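PDB 2GK4: conserved hypothetical protein from Streptococcus pneumoniae, which is of uncharacterised function but probably takes part in coenzyme A biosynthesis, as a phosphopantothenate–cysteine ligase of the CoaB type. Local coordinates for residues L7-E15 with T69-M78; E15-N25 with A93-M102. All blocks are in the same frame, centred on the assembly; numbering follows the deposited sequence. Where two conformers were deposited one is given.

Contact 1 (L7-E15 with T69-M78)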
loop_
_atom_site.group_PDB
_atom_site.type_symbol
_atom_site.label_atom_id
_atom_site.label_comp_id
_atom_site.label_asym_id
_atom_site.label_seq_id
_atom_site.Cartn_x
_atom_site.Cartn_y
_atom_site.Cartn_z
ATOM N N LEU A 7 17.772 18.475 4.107
ATOM C CA LEU A 7 16.606 17.677 4.394
ATOM C C LEU A 7 16.058 17.161 3.066
ATOM O O LEU A 7 15.908 17.908 2.100
ATOM C CB LEU A 7 15.549 18.561 5.109
ATOM C CG LEU A 7 14.250 17.933 5.644
ATOM C CD1 LEU A 7 14.529 16.861 6.719
ATOM C CD2 LEU A 7 13.404 19.068 6.204
ATOM N N VAL A 8 15.808 15.860 3.001
ATOM C CA VAL A 8 15.350 15.242 1.775
ATOM C C VAL A 8 14.108 14.450 2.080
ATOM O O VAL A 8 14.011 13.805 3.154
ATOM C CB VAL A 8 16.458 14.315 1.125
ATOM C CG1 VAL A 8 15.926 13.656 -0.146
ATOM C CG2 VAL A 8 17.792 15.080 0.856
ATOM N N THR A 9 13.123 14.486 1.174
ATOM C CA THR A 9 12.004 13.563 1.304
ATOM C C THR A 9 11.954 12.638 0.097
ATOM O O THR A 9 12.317 13.026 -1.040
ATOM C CB THR A 9 10.606 14.260 1.449
ATOM O OG1 THR A 9 10.223 14.844 0.190
ATOM C CG2 THR A 9 10.617 15.377 2.552
ATOM N N SER A 10 11.538 11.403 0.337
ATOM C CA SER A 10 11.307 10.490 -0.776
ATOM C C SER A 10 10.220 9.465 -0.474
ATOM O O SER A 10 9.825 9.259 0.678
ATOM C CB SER A 10 12.614 9.741 -1.118
ATOM O OG SER A 10 12.829 8.706 -0.162
ATOM N N GLY A 11 9.751 8.794 -1.520
ATOM C CA GLY A 11 8.785 7.727 -1.326
ATOM C C GLY A 11 7.384 8.253 -1.580
ATOM O O GLY A 11 7.179 9.078 -2.461
ATOM N N GLY A 12 6.409 7.734 -0.847
ATOM C CA GLY A 12 5.015 8.163 -1.056
ATOM C C GLY A 12 4.198 7.860 0.184
ATOM O O GLY A 12 4.374 6.809 0.833
ATOM N N THR A 13 3.265 8.753 0.489
ATOM C CA THR A 13 2.432 8.631 1.680
ATOM C C THR A 13 1.337 7.576 1.478
ATOM O O THR A 13 0.923 7.285 0.340
ATOM C CB THR A 13 1.744 9.977 2.045
ATOM O OG1 THR A 13 1.036 10.518 0.907
ATOM C CG2 THR A 13 2.781 11.002 2.572
ATOM N N SER A 14 0.917 6.962 2.587
ATOM C CA SER A 14 -0.138 5.954 2.601
ATOM C C SER A 14 -1.206 6.444 3.568
ATOM O O SER A 14 -0.895 6.788 4.709
ATOM C CB SER A 14 0.388 4.606 3.112
ATOM O OG SER A 14 1.096 3.888 2.107
ATOM N N GLU A 15 -2.451 6.472 3.118
ATOM C CA GLU A 15 -3.548 6.958 3.959
ATOM C C GLU A 15 -4.463 5.766 4.311
ATOM O O GLU A 15 -5.056 5.169 3.422
ATOM C CB GLU A 15 -4.322 8.042 3.197
ATOM C CG GLU A 15 -3.462 9.213 2.696
ATOM C CD GLU A 15 -2.879 10.058 3.813
ATOM O OE1 GLU A 15 -3.628 10.394 4.781
ATOM O OE2 GLU A 15 -1.677 10.403 3.703
ATOM N N THR A 69 4.340 7.590 7.706
ATOM C CA THR A 69 3.286 6.799 7.080
ATOM C C THR A 69 2.419 7.688 6.196
ATOM O O THR A 69 2.383 7.493 4.975
ATOM C CB THR A 69 2.439 6.043 8.121
ATOM O OG1 THR A 69 3.294 5.137 8.836
ATOM C CG2 THR A 69 1.342 5.213 7.416
ATOM N N ASN A 70 1.768 8.689 6.785
ATOM C CA ASN A 70 0.720 9.469 6.070
ATOM C C ASN A 70 1.033 10.955 5.986
ATOM O O ASN A 70 2.100 11.410 6.459
ATOM C CB ASN A 70 -0.675 9.221 6.673
ATOM C CG ASN A 70 -0.799 9.691 8.122
ATOM O OD1 ASN A 70 0.027 10.449 8.629
ATOM N ND2 ASN A 70 -1.856 9.250 8.781
ATOM N N THR A 71 0.130 11.733 5.386
ATOM C CA THR A 71 0.412 13.171 5.203
ATOM C C THR A 71 0.472 13.907 6.526
ATOM O O THR A 71 1.320 14.796 6.707
ATOM C CB THR A 71 -0.568 13.874 4.253
ATOM O OG1 THR A 71 -1.911 13.734 4.738
ATOM C CG2 THR A 71 -0.429 13.333 2.838
ATOM N N LYS A 72 -0.391 13.523 7.475
ATOM C CA LYS A 72 -0.306 14.126 8.816
ATOM C C LYS A 72 1.119 13.981 9.390
ATOM O O LYS A 72 1.653 14.943 9.930
ATOM C CB LYS A 72 -1.331 13.506 9.785
ATOM C CG LYS A 72 -1.372 14.147 11.182
ATOM C CD LYS A 72 -2.520 13.555 12.035
ATOM C CE LYS A 72 -3.826 14.396 11.965
ATOM N NZ LYS A 72 -4.442 14.516 10.604
ATOM N N ASP A 73 1.689 12.774 9.288
ATOM C CA ASP A 73 3.076 12.502 9.734
ATOM C C ASP A 73 4.046 13.441 9.019
ATOM O O ASP A 73 4.975 13.981 9.653
ATOM C CB ASP A 73 3.515 11.045 9.459
ATOM C CG ASP A 73 2.725 9.994 10.223
ATOM O OD1 ASP A 73 2.022 10.312 11.214
ATOM O OD2 ASP A 73 2.809 8.802 9.793
ATOM N N LEU A 74 3.845 13.632 7.708
ATOM C CA LEU A 74 4.762 14.487 6.937
ATOM C C LEU A 74 4.678 15.940 7.411
ATOM O O LEU A 74 5.694 16.620 7.604
ATOM C CB LEU A 74 4.483 14.398 5.429
ATOM C CG LEU A 74 5.368 15.365 4.609
ATOM C CD1 LEU A 74 6.854 14.976 4.729
ATOM C CD2 LEU A 74 4.935 15.343 3.200
ATOM N N LEU A 75 3.454 16.410 7.627
ATOM C CA LEU A 75 3.238 17.773 8.138
ATOM C C LEU A 75 4.004 18.003 9.449
ATOM O O LEU A 75 4.688 19.013 9.626
ATOM C CB LEU A 75 1.729 17.998 8.345
ATOM C CG LEU A 75 1.309 19.346 8.955
ATOM C CD1 LEU A 75 1.644 20.514 8.008
ATOM C CD2 LEU A 75 -0.184 19.326 9.277
ATOM N N ILE A 76 3.893 17.047 10.368
ATOM C CA ILE A 76 4.553 17.143 11.660
ATOM C C ILE A 76 6.092 17.141 11.527
ATOM O O ILE A 76 6.788 17.933 12.173
ATOM C CB ILE A 76 4.054 16.006 12.566
ATOM C CG1 ILE A 76 2.575 16.249 12.891
ATOM C CG2 ILE A 76 4.947 15.823 13.820
ATOM C CD1 ILE A 76 1.898 14.975 13.428
ATOM N N GLU A 77 6.628 16.265 10.684
ATOM C CA GLU A 77 8.097 16.222 10.478
ATOM C C GLU A 77 8.646 17.506 9.898
ATOM O O GLU A 77 9.711 18.001 10.317
ATOM C CB GLU A 77 8.510 15.065 9.554
ATOM C CG GLU A 77 8.326 13.706 10.179
ATOM C CD GLU A 77 9.148 13.472 11.445
ATOM O OE1 GLU A 77 8.619 12.789 12.345
ATOM O OE2 GLU A 77 10.310 13.931 11.532
HETATM N N MSE A 78 7.929 18.065 8.929
HETATM C CA MSE A 78 8.406 19.293 8.260
HETATM C C MSE A 78 8.358 20.453 9.237
HETATM O O MSE A 78 9.286 21.267 9.322
HETATM C CB MSE A 78 7.509 19.642 7.076
HETATM C CG MSE A 78 7.605 18.696 5.899
HETATM SE SE MSE A 78 9.367 18.594 5.042
HETATM C CE MSE A 78 9.968 17.106 6.010
HETATM O O HOH W 1 -2.941 12.023 6.845
#
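Glu15 ends on the first turn of helix 71-78, and its path shows how a strand-borne acid can finish a helix start. CB rests against Pro99 and CG against Ser95; a bend at chi2 (-66°) then swings the acid round to the helix. Glu15 CD passes Asn70 CB at 3.7 Å, the two side chains crossing at about a right angle. At the tip, OE2 takes the N-H of Thr71 through its syn lone pair, with Thr71 N 2.8 Å from Glu15 OE2, and Thr71 CG2 packs beside it. Glu15 OE1 accepts from a water at 2.7 Å, which in turn accepts from Lys72 N, and has a second partner in Thr98 OG1. The negative group thus sits where a helix amino end would be expected to suit it. Asn70 is the N-cap of a capping box: Asp73 N reaches Asn70 OD1 at 2.9 Å, and Asp73 OD2 accepts from both Thr69 N and Asn70 N. The helix belongs to the Rossmann-like part of the fold, antiparallel to strand 7-9 at 172° and flanking the parallel sheet. One residue before the cap, Thr69 O accepts an almost straight hydrogen bond from Ser14 N (2.9 Å). At the far end of the helix segment Met78, a selenomethionine, brings its CE to 3.9 Å from Thr9 CG2 and 4.0 Å from Leu7 CD2.

Contact 2 (E15-N25 with A93-M102)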
loop_
_atom_site.group_PDB
_atom_site.type_symbol
_atom_site.label_atom_id
_atom_site.label_comp_id
_atom_site.label_asym_id
_atom_site.label_seq_id
_atom_site.Cartn_x
_atom_site.Cartn_y
_atom_site.Cartn_z
ATOM N N GLU A 15 -2.451 6.472 3.118
ATOM C CA GLU A 15 -3.548 6.958 3.959
ATOM C C GLU A 15 -4.463 5.766 4.311
ATOM O O GLU A 15 -5.056 5.169 3.422
ATOM C CB GLU A 15 -4.322 8.042 3.197
ATOM C CG GLU A 15 -3.462 9.213 2.696
ATOM C CD GLU A 15 -2.879 10.058 3.813
ATOM O OE1 GLU A 15 -3.628 10.394 4.781
ATOM O OE2 GLU A 15 -1.677 10.403 3.703
ATOM N N ALA A 16 -4.570 5.426 5.599
ATOM C CA ALA A 16 -5.337 4.231 6.010
ATOM C C ALA A 16 -6.825 4.351 5.703
ATOM O O ALA A 16 -7.451 5.402 5.935
ATOM C CB ALA A 16 -5.114 3.914 7.487
ATOM N N ILE A 17 -7.376 3.288 5.138
ATOM C CA ILE A 17 -8.817 3.180 4.923
ATOM C C ILE A 17 -9.427 2.436 6.108
ATOM O O ILE A 17 -10.443 2.852 6.689
ATOM C CB ILE A 17 -9.137 2.433 3.610
ATOM C CG1 ILE A 17 -8.770 3.314 2.411
ATOM C CG2 ILE A 17 -10.621 2.083 3.534
ATOM C CD1 ILE A 17 -8.703 2.552 1.078
ATOM N N ASP A 18 -8.807 1.331 6.456
ATOM C CA ASP A 18 -9.278 0.539 7.568
ATOM C C ASP A 18 -8.053 -0.112 8.143
ATOM O O ASP A 18 -6.930 0.377 7.937
ATOM C CB ASP A 18 -10.332 -0.481 7.103
ATOM C CG ASP A 18 -9.809 -1.429 6.016
ATOM O OD1 ASP A 18 -8.682 -1.993 6.140
ATOM O OD2 ASP A 18 -10.563 -1.646 5.055
ATOM N N SER A 19 -8.239 -1.227 8.847
ATOM C CA SER A 19 -7.123 -1.832 9.572
ATOM C C SER A 19 -6.092 -2.412 8.624
ATOM O O SER A 19 -4.888 -2.372 8.910
ATOM C CB SER A 19 -7.608 -2.898 10.578
ATOM O OG SER A 19 -8.297 -3.976 9.950
ATOM N N VAL A 20 -6.557 -2.927 7.484
ATOM C CA VAL A 20 -5.662 -3.583 6.522
ATOM C C VAL A 20 -5.330 -2.724 5.278
ATOM O O VAL A 20 -4.166 -2.682 4.836
ATOM C CB VAL A 20 -6.211 -5.001 6.148
ATOM C CG1 VAL A 20 -5.379 -5.648 5.049
ATOM C CG2 VAL A 20 -6.201 -5.904 7.410
ATOM N N ARG A 21 -6.314 -1.983 4.775
ATOM C CA ARG A 21 -6.171 -1.328 3.462
ATOM C C ARG A 21 -5.784 0.139 3.618
ATOM O O ARG A 21 -6.218 0.786 4.564
ATOM C CB ARG A 21 -7.481 -1.441 2.671
ATOM C CG ARG A 21 -7.879 -2.871 2.361
ATOM C CD ARG A 21 -9.161 -2.906 1.523
ATOM N NE ARG A 21 -10.285 -2.240 2.183
ATOM C CZ ARG A 21 -11.455 -1.970 1.602
ATOM N NH1 ARG A 21 -11.686 -2.315 0.337
ATOM N NH2 ARG A 21 -12.410 -1.367 2.301
ATOM N N SER A 22 -4.984 0.637 2.672
ATOM C CA SER A 22 -4.650 2.066 2.568
ATOM C C SER A 22 -4.751 2.500 1.134
ATOM O O SER A 22 -4.701 1.637 0.235
ATOM C CB SER A 22 -3.203 2.251 3.019
ATOM O OG SER A 22 -3.125 2.031 4.431
ATOM N N ILE A 23 -4.922 3.802 0.903
ATOM C CA ILE A 23 -4.707 4.317 -0.449
ATOM C C ILE A 23 -3.341 4.984 -0.403
ATOM O O ILE A 23 -3.073 5.872 0.432
ATOM C CB ILE A 23 -5.808 5.292 -0.902
ATOM C CG1 ILE A 23 -5.477 5.865 -2.285
ATOM C CG2 ILE A 23 -6.083 6.401 0.157
ATOM C CD1 ILE A 23 -6.708 6.544 -2.930
ATOM N N THR A 24 -2.481 4.548 -1.308
ATOM C CA THR A 24 -1.043 4.788 -1.147
ATOM C C THR A 24 -0.530 5.422 -2.438
ATOM O O THR A 24 -0.890 4.955 -3.540
ATOM C CB THR A 24 -0.327 3.440 -0.929
ATOM O OG1 THR A 24 -0.745 2.856 0.317
ATOM C CG2 THR A 24 1.186 3.611 -0.923
ATOM N N ASN A 25 0.303 6.466 -2.317
ATOM C CA ASN A 25 1.045 6.973 -3.459
ATOM C C ASN A 25 2.246 6.051 -3.521
ATOM O O ASN A 25 3.082 6.072 -2.608
ATOM C CB ASN A 25 1.480 8.434 -3.217
ATOM C CG ASN A 25 0.385 9.426 -3.544
ATOM O OD1 ASN A 25 -0.813 9.109 -3.463
ATOM N ND2 ASN A 25 0.776 10.643 -3.914
ATOM N N ALA A 93 6.157 11.642 -3.034
ATOM C CA ALA A 93 4.827 11.801 -3.625
ATOM C C ALA A 93 3.841 11.927 -2.450
ATOM O O ALA A 93 3.632 10.966 -1.680
ATOM C CB ALA A 93 4.477 10.579 -4.468
ATOM N N VAL A 94 3.205 13.085 -2.347
ATOM C CA VAL A 94 2.356 13.376 -1.176
ATOM C C VAL A 94 0.906 13.255 -1.590
ATOM O O VAL A 94 0.491 13.875 -2.573
ATOM C CB VAL A 94 2.665 14.801 -0.634
ATOM C CG1 VAL A 94 1.740 15.184 0.550
ATOM C CG2 VAL A 94 4.118 14.860 -0.202
ATOM N N SER A 95 0.142 12.458 -0.847
ATOM C CA SER A 95 -1.287 12.273 -1.122
ATOM C C SER A 95 -2.006 13.610 -1.221
ATOM O O SER A 95 -1.807 14.500 -0.377
ATOM C CB SER A 95 -1.932 11.406 -0.036
ATOM O OG SER A 95 -1.317 10.142 -0.042
ATOM N N ASP A 96 -2.817 13.766 -2.266
ATOM C CA ASP A 96 -3.681 14.939 -2.349
ATOM C C ASP A 96 -4.986 14.776 -1.598
ATOM O O ASP A 96 -5.658 15.773 -1.338
ATOM C CB ASP A 96 -3.999 15.282 -3.790
ATOM C CG ASP A 96 -2.884 16.032 -4.462
ATOM O OD1 ASP A 96 -2.165 16.813 -3.788
ATOM O OD2 ASP A 96 -2.734 15.849 -5.681
ATOM N N TYR A 97 -5.351 13.523 -1.319
ATOM C CA TYR A 97 -6.610 13.192 -0.646
ATOM C C TYR A 97 -6.430 12.143 0.424
ATOM O O TYR A 97 -5.601 11.223 0.295
ATOM C CB TYR A 97 -7.644 12.690 -1.682
ATOM C CG TYR A 97 -8.008 13.782 -2.672
ATOM C CD1 TYR A 97 -7.306 13.922 -3.869
ATOM C CD2 TYR A 97 -9.013 14.697 -2.384
ATOM C CE1 TYR A 97 -7.601 14.965 -4.771
ATOM C CE2 TYR A 97 -9.317 15.741 -3.270
ATOM C CZ TYR A 97 -8.608 15.869 -4.458
ATOM O OH TYR A 97 -8.932 16.894 -5.353
ATOM N N THR A 98 -7.289 12.224 1.435
ATOM C CA THR A 98 -7.301 11.260 2.509
ATOM C C THR A 98 -8.729 10.762 2.808
ATOM O O THR A 98 -9.687 11.543 2.746
ATOM C CB THR A 98 -6.613 11.870 3.747
ATOM O OG1 THR A 98 -6.355 10.840 4.702
ATOM C CG2 THR A 98 -7.429 13.058 4.350
ATOM N N PRO A 99 -8.879 9.454 3.110
ATOM C CA PRO A 99 -10.180 8.855 3.369
ATOM C C PRO A 99 -10.955 9.561 4.474
ATOM O O PRO A 99 -10.371 9.975 5.491
ATOM C CB PRO A 99 -9.818 7.436 3.836
ATOM C CG PRO A 99 -8.572 7.130 3.105
ATOM C CD PRO A 99 -7.800 8.435 3.173
ATOM N N VAL A 100 -12.271 9.707 4.270
ATOM C CA VAL A 100 -13.137 10.231 5.307
ATOM C C VAL A 100 -14.183 9.183 5.707
ATOM O O VAL A 100 -14.339 8.853 6.895
ATOM C CB VAL A 100 -13.833 11.550 4.866
ATOM C CG1 VAL A 100 -14.877 11.999 5.917
ATOM C CG2 VAL A 100 -12.797 12.645 4.653
ATOM N N TYR A 101 -14.852 8.619 4.710
ATOM C CA TYR A 101 -16.006 7.763 4.963
ATOM C C TYR A 101 -16.141 6.729 3.867
ATOM O O TYR A 101 -16.082 7.058 2.686
ATOM C CB TYR A 101 -17.262 8.622 5.019
ATOM C CG TYR A 101 -18.523 7.898 5.424
ATOM C CD1 TYR A 101 -19.556 7.716 4.515
ATOM C CD2 TYR A 101 -18.699 7.430 6.728
ATOM C CE1 TYR A 101 -20.751 7.070 4.892
ATOM C CE2 TYR A 101 -19.895 6.791 7.114
ATOM C CZ TYR A 101 -20.907 6.608 6.182
ATOM O OH TYR A 101 -22.105 5.989 6.539
HETATM N N MSE A 102 -16.320 5.477 4.275
HETATM C CA MSE A 102 -16.413 4.353 3.354
HETATM C C MSE A 102 -17.751 3.668 3.587
HETATM O O MSE A 102 -18.089 3.331 4.721
HETATM C CB MSE A 102 -15.275 3.369 3.648
HETATM C CG MSE A 102 -15.431 1.971 3.061
HETATM SE SE MSE A 102 -14.527 1.823 1.375
HETATM C CE MSE A 102 -15.723 2.332 0.378
HETATM O O HOH W 2 -2.722 8.207 -1.142
HETATM O O HOH W 3 -0.435 12.808 -5.015
#
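Pro99 lies against the beta-hairpin that residues 15-25 form, in which Glu15 and Ile23 make a hydrogen-bonded antiparallel pair. The outer strand, 21-25, pairs antiparallel with a strand of the second subunit, so the hairpin belongs to a sheet running across the dimer interface.

The apolar contacts gather round the proline ring. Its CD meets Glu15 CB at 3.5 Å, while Pro99 CG touches Ile17 CG1 at 3.9 Å. Ile23 CG2 comes equally near to Pro99 CG; with CG1 of Ile23 turned opposite the backbone N (chi1 176°), the CG2 branch is left to face the ring. Nearer the hairpin turn, Ile17 CG2 is the apolar neighbour of the Met102 selenium. The Asn25 amide lies against Ala93 and the Val94 carbonyl, with Asn25 ND2 3.7 Å from Ala93 CB.

Among charged groups, Arg21 NE makes a salt bridge to Asp18 OD2 (2.9 Å), almost in its guanidinium plane. The other oxygen, Asp18 OD1, accepts from Val20 N, an Asx turn, and also from Arg21 N, at the end of the hairpin. The selenium of Met102 lies 3.9 Å from Arg21 NH2, the side chains crossing at about a right angle.

Direct hydrogen bonding between the segments falls to Thr98, whose OG1 donates to Glu15 OE1 at 2.8 Å, meeting it on the anti side and 25° out of the carboxylate plane. Water carries the rest. One molecule joins Asn25 OD1 to Ser95 OG, a hydroxyl also hydrogen-bonded with Thr13 OG1. A second accepts from Asn25 ND2 at 2.7 Å and donates to Val94 O at 2.8 Å.

Overall arrangement
From the N terminus the chain runs along strand 5-9 and into the hairpin of strands 14-16 and 21-25, then through helix 30-41 and strands 45-50 and 63-67 before helix 71-81 returns to close contact 1. After strand 87-90, segment 93-102 comes back to the hairpin and closes contact 2. The two loops cross instead of nesting, and Glu15 serves both. Contact 1 ties the helix to the central sheet and to the hairpin's root; contact 2 ties the hairpin to the long strand 97-104. They meet in several places, among them Leu74 CD2, 3.5 Å from Val94 CG2, and the probable hydrogen bond between Ser14 OG and Thr24 OG1.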